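PDB 4HWD: BAG family molecular chaperone regulator 2 from Arabidopsis thaliana, which probably acts as a co-chaperone that binds the ATPase domain of HSP70/HSC70 chaperones and regulates programmed cell death and stress responses. Local coordinates for residues A[20-23]-A[24-27]; A[36-39]-A[40-43]; A[43-46]-A[47-51]; A[72-75]-A[76-80]. All coordinates share one frame; numbering follows the deposited sequence.

Contacts 1, 3 and 4 are turns within helices of the BAG three-helix bundle; contact 2 is the start of helix 38-57. Contacts 2 and 3, on that helix, are partly buried and share N43; contact 1, on helix 2-31, and contact 4, on helix 63-89, lie nearer the surface. F26 of contact 1 packs against V36, L41 and the backbone of N40 in contact 2 and on L44 of contact 3. Contacts 3 and 4 meet where L48, M45 and M49 touch L75 and V79. Chemistry changes with position: carboxylates, a salt bridge and a water in contact 2; leucines and methionines with an outer polar pair in contact 3; flat groups over amide or carbonyl atoms in contacts 1 and 4.

Contact 1: residues A[20-23]-A[24-27]; sequences AGQL and SAFD
Q22 lays its side-chain amide on the ring of F26, one helical turn further along. NE2 does the touching: it sits 3.2 Å above one face of the ring, displaced toward the rim, with CE1 of F26 the closest carbon to Q22 NE2 at 3.2 Å. The amide plane is turned 59° from the ring, so the two groups are tilted against each other and do not stack flat. The torsions account for this. Q22 has its CG opposite the backbone nitrogen (chi1 -174°) and then bends at chi2 (55°), which turns the amide forward over the ring of F26, and its CG adds an apolar contact to F26 CE2 at 4.0 Å.

Both segments belong to helix 2-31, the first helix of the antiparallel three-helix bundle that makes up the BAG domain. F26 faces helix 38-57, packing on N40, L41 and L44, while Q22 also touches L44. The buried L23 turns instead to L82 and L85 of helix 63-89, and A20 meets Y78 of that helix.

The remaining interactions are the backbone bonds of the helix. S24 N donates to A20 O at 2.9 Å, A25 N to G21 O at 3.1 Å and F26 N to Q22 O at 3.0 Å. The shortest of the series runs from D27 N to L23 O, at 2.7 Å. S24 CB lies 3.3 Å from A20 O, the acceptor of its own backbone N-H.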
loop_
_atom_site.group_PDB
_atom_site.type_symbol
_atom_site.label_atom_id
_atom_site.label_comp_id
_atom_site.label_asym_id
_atom_site.label_seq_id
_atom_site.Cartn_x
_atom_site.Cartn_y
_atom_site.Cartn_z
ATOM N N ALA A 20 -3.076 4.721 -0.782
ATOM C CA ALA A 20 -2.674 5.230 -2.093
ATOM C C ALA A 20 -3.122 6.671 -2.236
ATOM O O ALA A 20 -2.534 7.448 -2.987
ATOM C CB ALA A 20 -3.301 4.391 -3.201
ATOM N N GLY A 21 -4.181 7.020 -1.518
ATOM C CA GLY A 21 -4.693 8.371 -1.569
ATOM C C GLY A 21 -3.716 9.288 -0.866
ATOM O O GLY A 21 -3.458 10.396 -1.332
ATOM N N GLN A 22 -3.168 8.832 0.259
ATOM C CA GLN A 22 -2.208 9.650 0.987
ATOM C C GLN A 22 -0.908 9.753 0.190
ATOM O O GLN A 22 -0.271 10.802 0.174
ATOM C CB GLN A 22 -1.931 9.068 2.372
ATOM C CG GLN A 22 -1.046 9.954 3.217
ATOM C CD GLN A 22 -1.607 11.354 3.349
ATOM O OE1 GLN A 22 -2.743 11.536 3.774
ATOM N NE2 GLN A 22 -0.813 12.350 2.981
ATOM N N LEU A 23 -0.518 8.667 -0.470
ATOM C CA LEU A 23 0.697 8.673 -1.291
ATOM C C LEU A 23 0.532 9.645 -2.462
ATOM O O LEU A 23 1.457 10.376 -2.806
ATOM C CB LEU A 23 0.978 7.274 -1.830
ATOM C CG LEU A 23 2.097 7.105 -2.865
ATOM C CD1 LEU A 23 3.463 7.413 -2.249
ATOM C CD2 LEU A 23 2.051 5.679 -3.396
ATOM N N SER A 24 -0.656 9.654 -3.064
ATOM C CA SER A 24 -0.942 10.542 -4.192
ATOM C C SER A 24 -0.819 12.004 -3.750
ATOM O O SER A 24 -0.327 12.851 -4.501
ATOM C CB SER A 24 -2.348 10.259 -4.743
ATOM O OG SER A 24 -2.609 11.004 -5.921
ATOM N N ALA A 25 -1.254 12.293 -2.524
ATOM C CA ALA A 25 -1.153 13.643 -1.982
ATOM C C ALA A 25 0.320 14.022 -1.797
ATOM O O ALA A 25 0.725 15.134 -2.148
ATOM C CB ALA A 25 -1.887 13.737 -0.656
ATOM N N PHE A 26 1.114 13.106 -1.240
ATOM C CA PHE A 26 2.541 13.358 -1.038
ATOM C C PHE A 26 3.213 13.507 -2.394
ATOM O O PHE A 26 4.071 14.361 -2.577
ATOM C CB PHE A 26 3.229 12.204 -0.286
ATOM C CG PHE A 26 2.908 12.141 1.183
ATOM C CD1 PHE A 26 2.469 13.266 1.872
ATOM C CD2 PHE A 26 3.113 10.961 1.894
ATOM C CE1 PHE A 26 2.234 13.217 3.251
ATOM C CE2 PHE A 26 2.884 10.904 3.269
ATOM C CZ PHE A 26 2.446 12.040 3.949
ATOM N N ASP A 27 2.820 12.668 -3.344
ATOM C CA ASP A 27 3.389 12.724 -4.683
ATOM C C ASP A 27 3.170 14.099 -5.318
ATOM O O ASP A 27 4.102 14.684 -5.861
ATOM C CB ASP A 27 2.777 11.634 -5.572
ATOM C CG ASP A 27 3.393 11.596 -6.965
ATOM O OD1 ASP A 27 4.608 11.320 -7.073
ATOM O OD2 ASP A 27 2.664 11.837 -7.955
#

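Contact 2: residues A[36-39]-A[40-43]; sequences VEEK and NLEN
E38 sets its CG opposite the backbone nitrogen (chi1 -177°) and bends at chi2, while E42 has its CG beside its own backbone nitrogen and an extended chain; together these torsions bring the two carboxylates to the same side of the helix. The side chains cross at about a right angle, and E38 OE1 and E42 OE2 stand 4.0 Å apart. A water bridges them, donating to E38 OE1 at 2.6 Å and to E42 OE2 at 2.7 Å. The other oxygen, E38 OE2, lies against CD2 of the buried L41 at 3.5 Å. An alanine in place of E38 would probably leave the water without one of its two carboxylate acceptors and uncover the flank of L41.

V36 enters from the loop before the helix, and its CG1 meets L41 CD1 at 3.4 Å. Both residues also pack on F26, which ties this end of helix 38-57 to helix 2-31 within the three-helix bundle.

E37 occupies the N-cap position. Its carbonyl oxygen accepts from N40 N, which approaches from well above the carbonyl plane, and more weakly from L41 N; regular bonds follow, E42 N to E38 O and N43 N to K39 O. K39, bent at every torsion beyond CB, lies alongside N40 with its CD 3.3 Å from N40 OD1, and its NZ closes a salt bridge of 3.1 Å with E37 OE2.

Any repulsion between the two acids is probably eased by the shared water and, for E38 in the first turn, by the positive end of the helix dipole.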
loop_
_atom_site.group_PDB
_atom_site.type_symbol
_atom_site.label_atom_id
_atom_site.label_comp_id
_atom_site.label_asym_id
_atom_site.label_seq_id
_atom_site.Cartn_x
_atom_site.Cartn_y
_atom_site.Cartn_z
ATOM N N VAL A 36 7.541 17.682 2.204
ATOM C CA VAL A 36 6.764 16.783 3.059
ATOM C C VAL A 36 7.675 16.294 4.177
ATOM O O VAL A 36 8.841 15.983 3.943
ATOM C CB VAL A 36 6.220 15.562 2.256
ATOM C CG1 VAL A 36 5.768 14.453 3.204
ATOM C CG2 VAL A 36 5.047 16.000 1.392
ATOM N N GLU A 37 7.143 16.240 5.392
ATOM C CA GLU A 37 7.922 15.795 6.539
ATOM C C GLU A 37 8.416 14.372 6.278
ATOM O O GLU A 37 7.642 13.496 5.887
ATOM C CB GLU A 37 7.054 15.852 7.798
ATOM C CG GLU A 37 7.819 16.022 9.100
ATOM C CD GLU A 37 6.908 16.425 10.254
ATOM O OE1 GLU A 37 6.276 17.501 10.162
ATOM O OE2 GLU A 37 6.821 15.672 11.249
ATOM N N GLU A 38 9.706 14.144 6.488
ATOM C CA GLU A 38 10.283 12.828 6.252
ATOM C C GLU A 38 9.622 11.729 7.076
ATOM O O GLU A 38 9.330 10.651 6.561
ATOM C CB GLU A 38 11.788 12.847 6.533
ATOM C CG GLU A 38 12.468 11.523 6.225
ATOM C CD GLU A 38 12.292 11.095 4.776
ATOM O OE1 GLU A 38 12.606 9.927 4.461
ATOM O OE2 GLU A 38 11.846 11.925 3.952
ATOM N N LYS A 39 9.389 12.002 8.353
ATOM C CA LYS A 39 8.762 11.024 9.226
ATOM C C LYS A 39 7.408 10.566 8.680
ATOM O O LYS A 39 6.986 9.447 8.947
ATOM C CB LYS A 39 8.613 11.594 10.648
ATOM C CG LYS A 39 7.832 12.895 10.744
ATOM C CD LYS A 39 6.330 12.647 10.769
ATOM C CE LYS A 39 5.846 12.230 12.155
ATOM N NZ LYS A 39 5.890 13.372 13.114
ATOM N N ASN A 40 6.738 11.422 7.911
ATOM C CA ASN A 40 5.442 11.061 7.333
ATOM C C ASN A 40 5.612 10.099 6.168
ATOM O O ASN A 40 4.773 9.228 5.943
ATOM C CB ASN A 40 4.679 12.305 6.876
ATOM C CG ASN A 40 4.122 13.097 8.045
ATOM O OD1 ASN A 40 3.567 12.520 8.986
ATOM N ND2 ASN A 40 4.262 14.418 7.994
ATOM N N LEU A 41 6.699 10.265 5.426
ATOM C CA LEU A 41 6.995 9.376 4.305
ATOM C C LEU A 41 7.304 8.007 4.906
ATOM O O LEU A 41 6.909 6.971 4.368
ATOM C CB LEU A 41 8.203 9.895 3.518
ATOM C CG LEU A 41 7.956 10.550 2.153
ATOM C CD1 LEU A 41 6.653 11.323 2.152
ATOM C CD2 LEU A 41 9.132 11.457 1.814
ATOM N N GLU A 42 7.989 8.023 6.048
ATOM C CA GLU A 42 8.360 6.800 6.759
ATOM C C GLU A 42 7.162 6.137 7.414
ATOM O O GLU A 42 7.016 4.920 7.345
ATOM C CB GLU A 42 9.435 7.104 7.809
ATOM C CG GLU A 42 10.634 7.857 7.243
ATOM C CD GLU A 42 11.760 8.015 8.243
ATOM O OE1 GLU A 42 11.480 8.354 9.414
ATOM O OE2 GLU A 42 12.929 7.806 7.852
ATOM N N ASN A 43 6.302 6.926 8.051
ATOM C CA ASN A 43 5.109 6.371 8.686
ATOM C C ASN A 43 4.233 5.661 7.646
ATOM O O ASN A 43 3.658 4.612 7.918
ATOM C CB ASN A 43 4.301 7.474 9.378
ATOM C CG ASN A 43 4.942 7.942 10.666
ATOM O OD1 ASN A 43 5.390 7.129 11.479
ATOM N ND2 ASN A 43 4.976 9.259 10.872
HETATM O O HOH W 1 14.170 8.065 5.493
#

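Contact 3: residues A[43-46]-A[47-51]; sequences NLME and MLMNQ
E46 and N50 lie side by side and point the same way, one turn apart on helix 38-57. Their flat ends are steeply turned, with carboxylate and amide planes 70° apart, and E46 OE2 stands 3.7 Å from N50 OD1. E46 reaches this place by setting CG opposite its backbone nitrogen (chi1 -180°) and bending sharply at chi2, which carries the carboxylate forward, alongside N50.

M47 heads the other way. Its CG lies beside its own backbone nitrogen and the chain runs back toward the preceding turn, where the terminal CE comes to 3.3 Å from N43 O and 3.9 Å from N43 CB. M47 CG passes close to E46 OE1, at 3.7 Å.

L44 and L48, both buried, face the interior of the three-helix bundle and rest on L82 of helix 63-89. Spaced one turn apart, they touch each other lightly, L44 CG to L48 CD1 at 4.5 Å. M45 and M49 make a second light contact, with M45 SD 4.4 Å from M49 CG; M45 also meets V79 and D83, and M47 reaches L19 of helix 2-31.

Beneath the side chains run four backbone bonds, M47 N to N43 O, L48 N to L44 O, M49 N to M45 O, and N50 N to E46 O, the last the shortest at 2.7 Å.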
loop_
_atom_site.group_PDB
_atom_site.type_symbol
_atom_site.label_atom_id
_atom_site.label_comp_id
_atom_site.label_asym_id
_atom_site.label_seq_id
_atom_site.Cartn_x
_atom_site.Cartn_y
_atom_site.Cartn_z
ATOM N N ASN A 43 6.302 6.926 8.051
ATOM C CA ASN A 43 5.109 6.371 8.686
ATOM C C ASN A 43 4.233 5.661 7.646
ATOM O O ASN A 43 3.658 4.612 7.918
ATOM C CB ASN A 43 4.301 7.474 9.378
ATOM C CG ASN A 43 4.942 7.942 10.666
ATOM O OD1 ASN A 43 5.390 7.129 11.479
ATOM N ND2 ASN A 43 4.976 9.259 10.872
ATOM N N LEU A 44 4.140 6.251 6.454
ATOM C CA LEU A 44 3.359 5.684 5.355
ATOM C C LEU A 44 4.012 4.380 4.887
ATOM O O LEU A 44 3.327 3.425 4.531
ATOM C CB LEU A 44 3.281 6.676 4.179
ATOM C CG LEU A 44 2.308 6.328 3.041
ATOM C CD1 LEU A 44 0.877 6.440 3.567
ATOM C CD2 LEU A 44 2.501 7.274 1.856
ATOM N N MET A 45 5.342 4.336 4.900
ATOM C CA MET A 45 6.041 3.132 4.477
ATOM C C MET A 45 5.678 1.941 5.356
ATOM O O MET A 45 5.438 0.852 4.856
ATOM C CB MET A 45 7.557 3.345 4.507
ATOM C CG MET A 45 8.347 2.117 4.056
ATOM S SD MET A 45 8.021 1.731 2.338
ATOM C CE MET A 45 9.238 2.844 1.506
ATOM N N GLU A 46 5.644 2.148 6.668
ATOM C CA GLU A 46 5.301 1.080 7.601
ATOM C C GLU A 46 3.840 0.640 7.431
ATOM O O GLU A 46 3.517 -0.541 7.587
ATOM C CB GLU A 46 5.544 1.545 9.046
ATOM C CG GLU A 46 5.228 0.502 10.135
ATOM C CD GLU A 46 3.759 0.453 10.523
ATOM O OE1 GLU A 46 3.049 1.472 10.348
ATOM O OE2 GLU A 46 3.316 -0.599 11.029
ATOM N N MET A 47 2.958 1.580 7.116
ATOM C CA MET A 47 1.555 1.227 6.930
ATOM C C MET A 47 1.381 0.352 5.691
ATOM O O MET A 47 0.669 -0.653 5.732
ATOM C CB MET A 47 0.693 2.490 6.839
ATOM C CG MET A 47 0.506 3.183 8.191
ATOM S SD MET A 47 -0.370 4.756 8.135
ATOM C CE MET A 47 0.789 5.835 8.942
ATOM N N LEU A 48 2.054 0.710 4.598
ATOM C CA LEU A 48 1.965 -0.078 3.367
ATOM C C LEU A 48 2.495 -1.484 3.629
ATOM O O LEU A 48 1.856 -2.477 3.266
ATOM C CB LEU A 48 2.779 0.572 2.236
ATOM C CG LEU A 48 2.332 1.937 1.697
ATOM C CD1 LEU A 48 3.446 2.569 0.867
ATOM C CD2 LEU A 48 1.074 1.761 0.867
ATOM N N MET A 49 3.663 -1.566 4.260
ATOM C CA MET A 49 4.277 -2.855 4.562
ATOM C C MET A 49 3.414 -3.645 5.537
ATOM O O MET A 49 3.293 -4.866 5.430
ATOM C CB MET A 49 5.684 -2.657 5.151
ATOM C CG MET A 49 6.711 -2.071 4.177
ATOM S SD MET A 49 6.997 -3.124 2.725
ATOM C CE MET A 49 7.915 -4.524 3.454
ATOM N N ASN A 50 2.805 -2.948 6.487
ATOM C CA ASN A 50 1.938 -3.621 7.450
ATOM C C ASN A 50 0.773 -4.311 6.739
ATOM O O ASN A 50 0.363 -5.401 7.128
ATOM C CB ASN A 50 1.378 -2.632 8.458
ATOM C CG ASN A 50 0.522 -3.313 9.504
ATOM O OD1 ASN A 50 0.887 -3.379 10.676
ATOM N ND2 ASN A 50 -0.619 -3.837 9.079
ATOM N N GLN A 51 0.233 -3.667 5.704
ATOM C CA GLN A 51 -0.873 -4.245 4.945
ATOM C C GLN A 51 -0.360 -5.436 4.154
ATOM O O GLN A 51 -1.076 -6.406 3.937
ATOM C CB GLN A 51 -1.467 -3.213 3.979
ATOM C CG GLN A 51 -2.299 -2.128 4.628
ATOM C CD GLN A 51 -3.400 -2.692 5.523
ATOM O OE1 GLN A 51 -4.028 -3.700 5.193
ATOM N NE2 GLN A 51 -3.646 -2.032 6.657
#

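Contact 4: residues A[72-75]-A[76-80]; sequences EERL and HKYVE
H76 and E72 lie side by side, one turn apart on helix 63-89. The imidazole rests over the backbone of the preceding turn: E72 O sits 2.9 Å above one face, toward the rim, while the same oxygen accepts H76 N. The E72 carboxylate, turned 57° from the ring, brings OE2 to 4.0 Å from H76 CE1.

L75, the buried residue of the contact, packs on L52 of helix 38-57 and V16 of helix 2-31, so this helix is seated against both others in the BAG three-helix bundle. Its carbonyl oxygen holds V79 N at 3.0 Å.

Y78 has CG beside its backbone nitrogen (chi1 -67°), which lays the ring along R74. R74 CG comes to 3.4 Å from Y78 CE2, R74 CD to 3.4 Å from Y78 OH, and R74 O lies over one ring face. Guanidinium and ring are only 16° from parallel, but the guanidinium lies past the hydroxyl end and does not stack on the ring. An alanine at Y78 would probably leave the aliphatic part of R74 without its aromatic neighbour and open a gap toward A20 and L23.

E72 OE2 lies 4.2 Å from H76 NE2, too far for a bond but near enough that a protonated imidazole would probably be favoured; D56, close to E72, would probably make the E72 carboxylate easier to protonate.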
loop_
_atom_site.group_PDB
_atom_site.type_symbol
_atom_site.label_atom_id
_atom_site.label_comp_id
_atom_site.label_asym_id
_atom_site.label_seq_id
_atom_site.Cartn_x
_atom_site.Cartn_y
_atom_site.Cartn_z
ATOM N N GLU A 72 -1.113 -7.339 -3.648
ATOM C CA GLU A 72 0.228 -7.159 -3.109
ATOM C C GLU A 72 1.129 -6.642 -4.224
ATOM O O GLU A 72 2.158 -6.023 -3.969
ATOM C CB GLU A 72 0.775 -8.459 -2.516
ATOM C CG GLU A 72 1.061 -9.571 -3.488
ATOM C CD GLU A 72 1.749 -10.721 -2.793
ATOM O OE1 GLU A 72 1.124 -11.318 -1.886
ATOM O OE2 GLU A 72 2.916 -11.012 -3.140
ATOM N N GLU A 73 0.711 -6.892 -5.462
ATOM C CA GLU A 73 1.418 -6.427 -6.647
ATOM C C GLU A 73 1.241 -4.904 -6.734
ATOM O O GLU A 73 2.150 -4.168 -7.149
ATOM C CB GLU A 73 0.831 -7.104 -7.885
ATOM C CG GLU A 73 1.165 -6.429 -9.203
ATOM C CD GLU A 73 0.873 -7.321 -10.400
ATOM O OE1 GLU A 73 0.904 -6.816 -11.547
ATOM O OE2 GLU A 73 0.625 -8.530 -10.195
ATOM N N ARG A 74 0.057 -4.446 -6.331
ATOM C CA ARG A 74 -0.277 -3.025 -6.319
ATOM C C ARG A 74 0.497 -2.361 -5.193
ATOM O O ARG A 74 0.980 -1.239 -5.335
ATOM C CB ARG A 74 -1.779 -2.840 -6.097
ATOM C CG ARG A 74 -2.162 -1.510 -5.476
ATOM C CD ARG A 74 -3.629 -1.214 -5.732
ATOM N NE ARG A 74 -3.873 -0.939 -7.147
ATOM C CZ ARG A 74 -5.020 -1.194 -7.770
ATOM N NH1 ARG A 74 -6.037 -1.737 -7.107
ATOM N NH2 ARG A 74 -5.157 -0.898 -9.056
ATOM N N LEU A 75 0.608 -3.075 -4.076
ATOM C CA LEU A 75 1.331 -2.599 -2.904
ATOM C C LEU A 75 2.819 -2.497 -3.199
ATOM O O LEU A 75 3.502 -1.613 -2.683
ATOM C CB LEU A 75 1.114 -3.548 -1.724
ATOM C CG LEU A 75 -0.092 -3.246 -0.850
ATOM C CD1 LEU A 75 -0.373 -4.422 0.072
ATOM C CD2 LEU A 75 0.166 -1.969 -0.061
ATOM N N HIS A 76 3.324 -3.412 -4.015
ATOM C CA HIS A 76 4.730 -3.393 -4.376
ATOM C C HIS A 76 4.985 -2.122 -5.163
ATOM O O HIS A 76 6.003 -1.455 -4.973
ATOM C CB HIS A 76 5.086 -4.610 -5.234
ATOM C CG HIS A 76 5.168 -5.893 -4.465
ATOM N ND1 HIS A 76 5.426 -7.106 -5.067
ATOM C CD2 HIS A 76 5.034 -6.148 -3.141
ATOM C CE1 HIS A 76 5.448 -8.055 -4.147
ATOM N NE2 HIS A 76 5.213 -7.501 -2.971
ATOM N N LYS A 77 4.047 -1.795 -6.043
ATOM C CA LYS A 77 4.142 -0.607 -6.871
ATOM C C LYS A 77 4.148 0.663 -6.022
ATOM O O LYS A 77 4.836 1.629 -6.349
ATOM C CB LYS A 77 2.970 -0.576 -7.857
ATOM C CG LYS A 77 2.913 0.664 -8.735
ATOM C CD LYS A 77 1.706 0.633 -9.669
ATOM C CE LYS A 77 1.627 1.900 -10.514
ATOM N NZ LYS A 77 0.520 1.853 -11.518
ATOM N N TYR A 78 3.384 0.660 -4.931
ATOM C CA TYR A 78 3.304 1.824 -4.050
ATOM C C TYR A 78 4.553 2.007 -3.197
ATOM O O TYR A 78 5.021 3.133 -2.986
ATOM C CB TYR A 78 2.085 1.722 -3.133
ATOM C CG TYR A 78 0.757 1.809 -3.843
ATOM C CD1 TYR A 78 0.648 2.403 -5.101
ATOM C CD2 TYR A 78 -0.404 1.338 -3.232
ATOM C CE1 TYR A 78 -0.591 2.525 -5.737
ATOM C CE2 TYR A 78 -1.650 1.458 -3.854
ATOM C CZ TYR A 78 -1.741 2.051 -5.103
ATOM O OH TYR A 78 -2.981 2.172 -5.704
ATOM N N VAL A 79 5.081 0.896 -2.697
ATOM C CA VAL A 79 6.282 0.920 -1.874
ATOM C C VAL A 79 7.455 1.428 -2.699
ATOM O O VAL A 79 8.258 2.237 -2.229
ATOM C CB VAL A 79 6.609 -0.489 -1.347
ATOM C CG1 VAL A 79 8.027 -0.518 -0.777
ATOM C CG2 VAL A 79 5.589 -0.889 -0.290
ATOM N N GLU A 80 7.548 0.954 -3.936
ATOM C CA GLU A 80 8.624 1.362 -4.830
ATOM C C GLU A 80 8.477 2.834 -5.238
ATOM O O GLU A 80 9.480 3.535 -5.389
ATOM C CB GLU A 80 8.648 0.444 -6.059
ATOM C CG GLU A 80 8.775 -1.033 -5.668
ATOM C CD GLU A 80 8.632 -2.002 -6.835
ATOM O OE1 GLU A 80 7.784 -1.770 -7.725
ATOM O OE2 GLU A 80 9.360 -3.015 -6.849
#